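PDB 3G5W: multicopper oxidase type 1 from Nitrosomonas europaea, which probably acts as a copper-dependent oxidoreductase, a two-domain blue multicopper oxidase of the laccase kind that binds several copper ions. Local coordinates for residues D138-L143 against E299-D304; N170-P175 against P293-E298; P245-I250 against I279-Y284. All blocks are in the same frame, centred on the assembly; numbering follows the deposited sequence.

Contact 1 of 3, residues D138-L143 against E299-D304; sequences DYILML and ESLKKD
Asp138 and Leu301 mark the closest approach of the two backbones, with their CA atoms 7.2 Å apart: strand 138-143 faces the short 3-10 turn 300-302, and no hydrogen bond joins them. The meeting comes down to one methyl group. Leu301 CD1 reaches over the start of the strand and lies 3.7 Å from Asp138 O, while Ile140 CD1 touches the same Leu301 CD1 at 3.9 Å. In Leu301, CG is anti to the carbonyl carbon (chi1 -77°), and a near-extended chi2 of 164° carries CD1 on toward the strand. Asp138 meets it at about a right angle and offers its aliphatic part, with CB 4.0 Å from Leu301 CD1. The carboxylate of Asp138 is turned to Arg191 on the adjacent strand 187-194, in a salt bridge. On the other segment, a salt bridge between Lys302 NZ and Glu299 OE2, 3.4 Å long and weak as a hydrogen bond, spans the turn. Leu301 also packs on Leu35 and His37 of strand 35-39, and Ile140 on Leu35, Pro120 and Ile122. The turn therefore lies where a strand of the second cupredoxin domain faces strands 35-39 and 118-124 of the first. The segments meet through van der Waals contact at one methyl, with neither hydrogen bond nor salt bridge between them, so shape and burial rather than polarity hold Leu301 here.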
# COMPACT_ATOMS: atom_id res chain seq x y z
N ASP A 138 15.82 18.64 -11.46
CA ASP A 138 15.59 17.88 -10.24
C ASP A 138 14.44 18.53 -9.47
O ASP A 138 14.46 19.74 -9.24
CB ASP A 138 16.89 17.91 -9.42
CG ASP A 138 17.08 16.69 -8.54
OD1 ASP A 138 16.09 16.01 -8.20
OD2 ASP A 138 18.24 16.40 -8.17
N TYR A 139 13.45 17.73 -9.08
CA TYR A 139 12.20 18.21 -8.45
C TYR A 139 11.88 17.46 -7.15
O TYR A 139 12.00 16.24 -7.09
CB TYR A 139 11.02 18.01 -9.41
CG TYR A 139 11.06 18.88 -10.64
CD1 TYR A 139 10.27 20.03 -10.72
CD2 TYR A 139 11.88 18.56 -11.72
CE1 TYR A 139 10.31 20.84 -11.85
CE2 TYR A 139 11.92 19.36 -12.85
CZ TYR A 139 11.15 20.50 -12.91
OH TYR A 139 11.19 21.29 -14.03
N ILE A 140 11.44 18.20 -6.13
CA ILE A 140 11.05 17.60 -4.86
C ILE A 140 9.53 17.73 -4.73
O ILE A 140 9.00 18.84 -4.83
CB ILE A 140 11.74 18.30 -3.66
CG1 ILE A 140 13.26 18.08 -3.72
CG2 ILE A 140 11.16 17.80 -2.31
CD1 ILE A 140 14.07 18.97 -2.80
N LEU A 141 8.84 16.60 -4.58
CA LEU A 141 7.39 16.59 -4.34
C LEU A 141 7.08 15.90 -3.02
O LEU A 141 7.18 14.66 -2.91
CB LEU A 141 6.60 15.89 -5.46
CG LEU A 141 6.83 15.87 -6.98
CD1 LEU A 141 5.48 15.99 -7.70
CD2 LEU A 141 7.83 16.85 -7.54
N MET A 142 6.68 16.69 -2.03
CA MET A 142 6.32 16.16 -0.71
C MET A 142 4.80 16.04 -0.61
O MET A 142 4.08 17.02 -0.77
CB MET A 142 6.88 17.06 0.40
CG MET A 142 8.40 17.25 0.29
SD MET A 142 9.18 18.05 1.71
CE MET A 142 9.19 16.70 2.88
N LEU A 143 4.33 14.82 -0.35
CA LEU A 143 2.90 14.51 -0.39
C LEU A 143 2.32 14.47 1.01
O LEU A 143 2.85 13.78 1.88
CB LEU A 143 2.68 13.15 -1.08
CG LEU A 143 3.43 12.95 -2.40
CD1 LEU A 143 3.35 11.50 -2.87
CD2 LEU A 143 2.91 13.91 -3.47
N GLU A 299 14.82 25.37 -8.61
CA GLU A 299 15.82 26.43 -8.78
C GLU A 299 16.84 26.44 -7.64
O GLU A 299 18.03 26.61 -7.87
CB GLU A 299 15.17 27.81 -8.94
CG GLU A 299 14.22 27.94 -10.15
CD GLU A 299 14.90 27.62 -11.49
OE1 GLU A 299 14.31 26.85 -12.29
OE2 GLU A 299 16.01 28.13 -11.73
N SER A 300 16.37 26.24 -6.40
CA SER A 300 17.28 26.22 -5.25
C SER A 300 18.27 25.05 -5.30
O SER A 300 19.42 25.20 -4.86
CB SER A 300 16.51 26.21 -3.92
OG SER A 300 15.86 27.45 -3.68
N LEU A 301 17.84 23.90 -5.82
CA LEU A 301 18.74 22.74 -5.95
C LEU A 301 19.93 22.98 -6.89
O LEU A 301 20.93 22.26 -6.82
CB LEU A 301 17.96 21.48 -6.38
CG LEU A 301 17.14 20.74 -5.33
CD1 LEU A 301 16.15 19.77 -5.99
CD2 LEU A 301 18.01 19.99 -4.33
N LYS A 302 19.82 23.99 -7.75
CA LYS A 302 20.90 24.37 -8.67
C LYS A 302 21.91 25.34 -8.05
O LYS A 302 22.97 25.58 -8.63
CB LYS A 302 20.32 24.97 -9.95
CG LYS A 302 19.69 23.96 -10.87
CD LYS A 302 18.61 24.60 -11.75
CE LYS A 302 19.19 25.34 -12.93
NZ LYS A 302 18.17 26.26 -13.53
N LYS A 303 21.58 25.90 -6.90
CA LYS A 303 22.44 26.86 -6.23
C LYS A 303 23.53 26.16 -5.40
O LYS A 303 23.51 24.94 -5.25
CB LYS A 303 21.61 27.80 -5.34
CG LYS A 303 20.72 28.75 -6.14
CD LYS A 303 19.97 29.70 -5.23
CE LYS A 303 19.03 30.57 -6.04
NZ LYS A 303 18.19 31.45 -5.17
N ASP A 304 24.47 26.95 -4.88
CA ASP A 304 25.51 26.44 -3.99
C ASP A 304 24.90 25.67 -2.83
O ASP A 304 23.84 26.04 -2.32
CB ASP A 304 26.36 27.59 -3.43
CG ASP A 304 27.38 28.10 -4.43
OD1 ASP A 304 27.75 27.34 -5.35
OD2 ASP A 304 27.83 29.26 -4.28

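Contact 2 of 3, residues N170-P175 against P293-E298; sequences NAKSFP and PDFYYE
Asn170 reaches from just after strand 166-169 to the turn that holds Phe295. Asn170 CB lies 4.0 Å from Phe295 CZ, at the outer end of that ring. CG comes next, anti to the carbonyl carbon (chi1 -59°), which sends the amide toward the turn; Asn170 CG is 3.9 Å from Phe295 O. At the tip, Asn170 ND2 gives a hydrogen bond of 2.9 Å to Phe295 O, with an N-H...O angle of 153°. It arrives in the carbonyl plane, on a lone pair, and the oxygen lies close to the plane of the amide. Asn170 ND2 also bonds Ile140 O and passes 3.6 Å from Tyr296 CD1, with the amide and ring planes 56° apart. OD1 accepts from Met142 N. With both ends of the amide held, its flip is fixed in this buried spot. Lys172 lays CG at the edge of the Phe295 ring, 3.5 Å from Phe295 CE2, before its chain bends away and NZ bonds Val15 O. The carboxylate of Glu298 takes Asp294 N on OE1 at 2.8 Å and Tyr296 N on OE2 at 3.0 Å. What the asparagine meets is a type I beta turn, Asp294 to Tyr297, docked on strand 137-146 of the second cupredoxin domain by a backbone bond between Tyr296 and Ile140, with the Asn170 amide bridging turn and strand.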
# COMPACT_ATOMS: atom_id res chain seq x y z
N ASN A 170 3.76 19.68 -1.71
CA ASN A 170 4.44 20.84 -1.09
C ASN A 170 3.45 21.86 -0.53
O ASN A 170 3.58 23.08 -0.75
CB ASN A 170 5.43 21.48 -2.07
CG ASN A 170 6.50 20.50 -2.54
OD1 ASN A 170 6.69 19.45 -1.94
ND2 ASN A 170 7.18 20.84 -3.64
N ALA A 171 2.44 21.35 0.17
CA ALA A 171 1.46 22.16 0.89
C ALA A 171 0.51 22.99 0.02
O ALA A 171 -0.15 23.90 0.54
CB ALA A 171 2.14 23.05 1.95
N LYS A 172 0.42 22.69 -1.28
CA LYS A 172 -0.66 23.22 -2.13
C LYS A 172 -1.47 22.12 -2.81
O LYS A 172 -0.93 21.09 -3.20
CB LYS A 172 -0.13 24.18 -3.20
CG LYS A 172 0.66 25.38 -2.67
CD LYS A 172 -0.15 26.23 -1.69
CE LYS A 172 -0.90 27.35 -2.38
NZ LYS A 172 -0.93 28.55 -1.47
N SER A 173 -2.77 22.36 -2.95
CA SER A 173 -3.63 21.51 -3.77
C SER A 173 -3.80 22.12 -5.16
O SER A 173 -3.78 23.34 -5.32
CB SER A 173 -5.00 21.32 -3.12
OG SER A 173 -4.91 20.85 -1.79
N PHE A 174 -3.94 21.26 -6.15
CA PHE A 174 -4.40 21.68 -7.46
C PHE A 174 -5.74 22.41 -7.28
O PHE A 174 -6.58 21.96 -6.49
CB PHE A 174 -4.58 20.45 -8.36
CG PHE A 174 -4.89 20.80 -9.79
CD1 PHE A 174 -6.20 20.92 -10.23
CD2 PHE A 174 -3.86 21.01 -10.70
CE1 PHE A 174 -6.49 21.25 -11.56
CE2 PHE A 174 -4.13 21.34 -12.02
CZ PHE A 174 -5.45 21.46 -12.45
N PRO A 175 -5.98 23.50 -8.04
CA PRO A 175 -5.16 24.07 -9.11
C PRO A 175 -4.08 25.07 -8.70
O PRO A 175 -3.61 25.84 -9.54
CB PRO A 175 -6.20 24.75 -10.00
CG PRO A 175 -7.26 25.20 -9.04
CD PRO A 175 -7.24 24.24 -7.86
N PRO A 293 8.35 30.01 -10.12
CA PRO A 293 9.57 29.19 -10.08
C PRO A 293 9.92 28.75 -8.66
O PRO A 293 9.53 29.42 -7.69
CB PRO A 293 10.65 30.14 -10.62
CG PRO A 293 9.91 31.21 -11.35
CD PRO A 293 8.65 31.39 -10.56
N ASP A 294 10.62 27.62 -8.56
CA ASP A 294 11.10 27.05 -7.29
C ASP A 294 10.03 26.41 -6.38
O ASP A 294 10.30 26.17 -5.20
CB ASP A 294 11.94 28.08 -6.51
CG ASP A 294 13.13 27.46 -5.80
OD1 ASP A 294 13.57 26.36 -6.20
OD2 ASP A 294 13.65 28.08 -4.85
N PHE A 295 8.85 26.14 -6.92
CA PHE A 295 7.78 25.48 -6.15
C PHE A 295 8.11 24.01 -5.81
O PHE A 295 7.52 23.42 -4.89
CB PHE A 295 6.43 25.58 -6.88
CG PHE A 295 5.31 24.88 -6.15
CD1 PHE A 295 4.88 23.61 -6.57
CD2 PHE A 295 4.72 25.45 -5.03
CE1 PHE A 295 3.87 22.94 -5.89
CE2 PHE A 295 3.71 24.79 -4.34
CZ PHE A 295 3.28 23.53 -4.77
N TYR A 296 9.05 23.43 -6.56
CA TYR A 296 9.55 22.08 -6.26
C TYR A 296 11.02 22.15 -5.86
O TYR A 296 11.74 21.15 -5.90
CB TYR A 296 9.34 21.13 -7.46
CG TYR A 296 7.90 21.07 -7.92
CD1 TYR A 296 6.97 20.30 -7.23
CD2 TYR A 296 7.47 21.80 -9.03
CE1 TYR A 296 5.64 20.26 -7.63
CE2 TYR A 296 6.14 21.77 -9.43
CZ TYR A 296 5.23 20.99 -8.72
OH TYR A 296 3.92 20.94 -9.10
N TYR A 297 11.45 23.34 -5.43
CA TYR A 297 12.85 23.60 -5.10
C TYR A 297 13.78 23.35 -6.28
O TYR A 297 14.98 23.15 -6.10
CB TYR A 297 13.32 22.76 -3.89
CG TYR A 297 13.00 23.34 -2.53
CD1 TYR A 297 13.37 24.65 -2.20
CD2 TYR A 297 12.36 22.58 -1.57
CE1 TYR A 297 13.09 25.19 -0.94
CE2 TYR A 297 12.07 23.10 -0.30
CZ TYR A 297 12.45 24.40 0.01
OH TYR A 297 12.16 24.93 1.25
N GLU A 298 13.23 23.38 -7.50
CA GLU A 298 14.01 23.05 -8.69
C GLU A 298 15.06 24.12 -9.02
O GLU A 298 16.09 23.81 -9.63
CB GLU A 298 13.09 22.78 -9.90
CG GLU A 298 12.54 24.01 -10.61
CD GLU A 298 11.28 24.60 -9.96
OE1 GLU A 298 10.77 25.59 -10.51
OE2 GLU A 298 10.81 24.09 -8.92

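Contact 3 of 3, residues P245-I250 against I279-Y284; sequences PGLWMI and IDHPFY
Tyr284 OH is gripped twice, by Glu273 OE1 and Thr271 OG1 on strand 269-274, and this fixes the far end of the ring on which Leu247 rests. Leu247 CD1 sits almost squarely over the ring: it is 3.8 Å from the centroid of Tyr284 and only 9° off the normal, a CH-pi contact made by a single methyl above the centre of one face. In the tyrosine, CG anti to the backbone N (chi1 -173°) carries the ring toward the strand, and chi2 of -138° turns its face to Leu247. The same methyl also touches His281, with Leu247 CD1 3.7 Å from His281 CD2; the two side chains come from opposite directions. A type I beta turn from His281 to Tyr284, closed by a bond of 3.0 Å from Tyr284 N to His281 O, brings both aromatic residues round the leucine. In the cupredoxin sheet of the second domain, strand 247-252 lies between strands 269-274 and 200-204; Leu247 projects from it toward the turn, and the hydroxyl bonds tie the tyrosine to the neighbouring strand. With an alanine here in place of Tyr284, Leu247 CD1 would probably lose its aromatic floor and face a gap, and Glu273 and Thr271 would be left without the hydroxyl they share. Trp69 of a second subunit packs on Leu247 and meets the His281 ring edge-to-face, while Met249, whose backbone bonds that of the copper-pocket residue His205, packs on Val74 of that subunit.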
# COMPACT_ATOMS: atom_id res chain seq x y z
N PRO A 245 6.74 15.44 -26.49
CA PRO A 245 6.07 16.73 -26.32
C PRO A 245 4.54 16.69 -26.28
O PRO A 245 3.90 16.07 -27.13
CB PRO A 245 6.57 17.56 -27.51
CG PRO A 245 7.92 16.97 -27.80
CD PRO A 245 7.72 15.49 -27.60
N GLY A 246 4.00 17.34 -25.24
CA GLY A 246 2.56 17.47 -25.03
C GLY A 246 2.28 18.13 -23.69
O GLY A 246 3.19 18.69 -23.07
N LEU A 247 1.02 18.09 -23.27
CA LEU A 247 0.63 18.51 -21.93
C LEU A 247 0.16 17.25 -21.21
O LEU A 247 -0.75 16.55 -21.68
CB LEU A 247 -0.47 19.58 -21.98
CG LEU A 247 -0.12 20.87 -22.73
CD1 LEU A 247 -1.30 21.83 -22.78
CD2 LEU A 247 1.11 21.58 -22.14
N TRP A 248 0.80 16.95 -20.08
CA TRP A 248 0.68 15.63 -19.45
C TRP A 248 0.36 15.72 -17.97
O TRP A 248 1.06 16.38 -17.21
CB TRP A 248 1.99 14.86 -19.61
CG TRP A 248 2.46 14.72 -21.02
CD1 TRP A 248 3.51 15.39 -21.61
CD2 TRP A 248 1.90 13.88 -22.02
NE1 TRP A 248 3.64 14.98 -22.92
CE2 TRP A 248 2.67 14.06 -23.20
CE3 TRP A 248 0.84 12.97 -22.04
CZ2 TRP A 248 2.39 13.37 -24.39
CZ3 TRP A 248 0.56 12.28 -23.23
CH2 TRP A 248 1.34 12.48 -24.38
N MET A 249 -0.70 15.02 -17.56
CA MET A 249 -1.07 14.97 -16.15
C MET A 249 -0.08 14.15 -15.35
O MET A 249 0.42 13.12 -15.82
CB MET A 249 -2.46 14.37 -15.96
CG MET A 249 -3.59 15.12 -16.62
SD MET A 249 -3.74 16.88 -16.21
CE MET A 249 -3.82 16.83 -14.43
N ILE A 250 0.21 14.62 -14.15
CA ILE A 250 0.77 13.78 -13.10
C ILE A 250 -0.12 13.96 -11.87
O ILE A 250 -0.41 15.09 -11.48
CB ILE A 250 2.27 14.06 -12.82
CG1 ILE A 250 2.67 13.60 -11.41
CG2 ILE A 250 2.61 15.53 -13.02
CD1 ILE A 250 4.16 13.51 -11.21
N ILE A 279 1.24 26.54 -24.24
CA ILE A 279 0.10 26.43 -23.35
C ILE A 279 -1.15 27.14 -23.87
O ILE A 279 -2.18 27.19 -23.20
CB ILE A 279 0.45 26.89 -21.90
CG1 ILE A 279 0.87 28.37 -21.88
CG2 ILE A 279 1.55 26.01 -21.31
CD1 ILE A 279 0.80 29.01 -20.50
N ASP A 280 -1.06 27.68 -25.09
CA ASP A 280 -2.17 28.44 -25.68
C ASP A 280 -3.19 27.51 -26.33
O ASP A 280 -3.28 27.40 -27.56
CB ASP A 280 -1.64 29.47 -26.68
CG ASP A 280 -2.62 30.63 -26.91
OD1 ASP A 280 -3.74 30.60 -26.36
OD2 ASP A 280 -2.25 31.57 -27.64
N HIS A 281 -3.95 26.82 -25.48
CA HIS A 281 -4.99 25.91 -25.92
C HIS A 281 -6.29 26.27 -25.22
O HIS A 281 -6.29 26.46 -24.00
CB HIS A 281 -4.58 24.47 -25.63
CG HIS A 281 -3.24 24.10 -26.18
ND1 HIS A 281 -3.04 23.75 -27.50
CD2 HIS A 281 -2.02 24.06 -25.59
CE1 HIS A 281 -1.76 23.50 -27.69
NE2 HIS A 281 -1.12 23.68 -26.55
N PRO A 282 -7.40 26.37 -25.97
CA PRO A 282 -8.66 26.86 -25.40
C PRO A 282 -9.17 25.98 -24.27
O PRO A 282 -9.84 26.47 -23.35
CB PRO A 282 -9.62 26.83 -26.59
CG PRO A 282 -9.03 25.84 -27.54
CD PRO A 282 -7.56 26.01 -27.39
N PHE A 283 -8.86 24.69 -24.32
CA PHE A 283 -9.31 23.75 -23.30
C PHE A 283 -8.42 23.73 -22.06
O PHE A 283 -8.84 23.21 -21.03
CB PHE A 283 -9.42 22.34 -23.89
CG PHE A 283 -8.23 21.93 -24.70
CD1 PHE A 283 -8.29 21.94 -26.09
CD2 PHE A 283 -7.05 21.53 -24.09
CE1 PHE A 283 -7.20 21.57 -26.85
CE2 PHE A 283 -5.95 21.15 -24.85
CZ PHE A 283 -6.03 21.16 -26.24
N TYR A 284 -7.21 24.29 -22.14
CA TYR A 284 -6.20 24.10 -21.08
C TYR A 284 -6.43 24.95 -19.83
O TYR A 284 -6.40 26.18 -19.89
CB TYR A 284 -4.78 24.28 -21.62
CG TYR A 284 -3.66 23.95 -20.64
CD1 TYR A 284 -2.53 24.76 -20.53
CD2 TYR A 284 -3.73 22.82 -19.81
CE1 TYR A 284 -1.50 24.46 -19.64
CE2 TYR A 284 -2.71 22.51 -18.92
CZ TYR A 284 -1.60 23.33 -18.84
OH TYR A 284 -0.60 23.02 -17.95

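In the fold
All three contacts use the long connection between strands 269-274 and 306-308, which meets the second domain at successive places. Contacts 1 and 2 are neighbours, with centres 10 Å apart, and both border strand 137-146; within the connection, Asp294 OD2 and Ser300 OG, probably hydrogen-bonded at 2.6 Å, join the part used by contact 2 to that used by contact 1. Their chemistry differs, since contact 1, partly buried between the domains, is apolar, whereas contact 2, buried except toward Lys172, depends on an amide and a carboxylate satisfying main-chain groups. Contact 3 lies at the periphery, about 25 Å from centre of contact to centre of chain, yet it too is buried; its methyl-on-aromatic packing is joined by a second subunit.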